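Local coordinates for protein transcriptional regulator (Rhodococcus sp., PDB 2O0Y) that probably binds DNA and regulates transcription as a member of the IclR family, at residues 192-196 against 207-211. Residues are numbered along the deposited sequence; the frame is centred on the assembly and turned at random.
Sequences RGYQL and GLSFP
Q195 and S209 form an antiparallel hydrogen-bonded pair. Q195 N donates to S209 O at 3.0 Å, and S209 N donates to Q195 O at 2.9 Å. Both bonds are nearly straight. S209 OG also shares a hydrogen bond with T224 OG1 on the next strand. L196 and L208 follow as a non-hydrogen-bonded pair. Y194 O points away from 207-211 and accepts from both NE and NH2 of R192, through bent bonds. R192 CG lies 3.5 Å above the plane of the Y194 ring, toward its rim. Packing centres on Y194. Its CB sits over the middle of the F210 ring, 3.5 Å from the centroid, as a CH-pi contact. A chi1 of 61° turns the Y194 ring alongside F210, both side chains pointing the same way. The planes are 27° apart, but the rings barely overlap. L208 CD1 reaches Y194 CD2 at 3.5 Å. With an alanine at F210, Y194 CB would probably lose its aromatic face, and a gap would be likely to open next to T244 and R245. Two backbone bonds hold Q195 and S209 in register at the sheet edge of the GAF-like C-terminal domain, while the Y194 and F210 side chains pack on helix 237-254.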
# COMPACT_ATOMS: atom_id res chain seq x y z
N ARG B 192 30.72 11.17 3.47
CA ARG B 192 31.49 10.03 4.01
C ARG B 192 31.07 8.65 3.47
O ARG B 192 31.91 7.76 3.31
CB ARG B 192 31.34 10.01 5.52
CG ARG B 192 32.27 9.06 6.23
CD ARG B 192 32.15 9.29 7.71
NE ARG B 192 30.73 9.40 8.02
CZ ARG B 192 30.13 10.52 8.43
NH1 ARG B 192 30.86 11.63 8.61
NH2 ARG B 192 28.82 10.50 8.67
N GLY B 193 29.77 8.48 3.23
CA GLY B 193 29.22 7.25 2.66
C GLY B 193 28.55 6.37 3.70
O GLY B 193 28.04 5.30 3.37
N TYR B 194 28.58 6.82 4.95
CA TYR B 194 27.93 6.09 6.03
C TYR B 194 27.71 6.99 7.23
O TYR B 194 28.22 8.11 7.29
CB TYR B 194 28.76 4.84 6.43
CG TYR B 194 30.14 5.16 6.93
CD1 TYR B 194 31.23 5.18 6.05
CD2 TYR B 194 30.36 5.45 8.27
CE1 TYR B 194 32.53 5.53 6.54
CE2 TYR B 194 31.67 5.78 8.76
CZ TYR B 194 32.72 5.80 7.90
OH TYR B 194 33.98 6.10 8.37
N GLN B 195 26.93 6.48 8.17
CA GLN B 195 26.68 7.15 9.45
C GLN B 195 27.14 6.27 10.60
O GLN B 195 26.81 5.11 10.64
CB GLN B 195 25.17 7.41 9.61
CG GLN B 195 24.63 8.54 8.72
CD GLN B 195 24.91 9.89 9.28
OE1 GLN B 195 25.39 9.99 10.39
NE2 GLN B 195 24.60 10.95 8.51
N LEU B 196 27.88 6.84 11.54
CA LEU B 196 28.31 6.12 12.73
C LEU B 196 28.01 7.05 13.91
O LEU B 196 28.61 8.11 13.99
CB LEU B 196 29.81 5.78 12.63
CG LEU B 196 30.49 5.31 13.93
CD1 LEU B 196 29.95 3.97 14.35
CD2 LEU B 196 31.96 5.19 13.63
N GLY B 207 25.31 2.88 16.45
CA GLY B 207 24.81 2.34 15.19
C GLY B 207 25.73 2.74 14.07
O GLY B 207 26.30 3.85 14.08
N LEU B 208 25.95 1.84 13.12
CA LEU B 208 26.65 2.20 11.88
C LEU B 208 25.67 1.85 10.76
O LEU B 208 25.19 0.72 10.73
CB LEU B 208 27.89 1.33 11.74
CG LEU B 208 28.65 1.25 10.41
CD1 LEU B 208 29.27 2.61 10.00
CD2 LEU B 208 29.72 0.20 10.58
N SER B 209 25.41 2.76 9.83
CA SER B 209 24.48 2.51 8.72
C SER B 209 25.08 2.85 7.37
O SER B 209 25.75 3.87 7.22
CB SER B 209 23.20 3.35 8.89
OG SER B 209 22.12 2.83 8.08
N PHE B 210 24.89 1.99 6.37
CA PHE B 210 25.32 2.28 4.99
C PHE B 210 24.05 2.34 4.12
O PHE B 210 23.11 1.58 4.37
CB PHE B 210 26.25 1.16 4.45
CG PHE B 210 27.70 1.38 4.77
CD1 PHE B 210 28.19 1.11 6.04
CD2 PHE B 210 28.57 1.88 3.81
CE1 PHE B 210 29.55 1.34 6.36
CE2 PHE B 210 29.92 2.10 4.13
CZ PHE B 210 30.39 1.82 5.40
N PRO B 211 24.06 3.17 3.05
CA PRO B 211 22.93 3.17 2.16
C PRO B 211 22.91 1.90 1.30
O PRO B 211 23.96 1.42 0.85
CB PRO B 211 23.18 4.39 1.24
CG PRO B 211 24.63 4.67 1.31
CD PRO B 211 25.12 4.12 2.64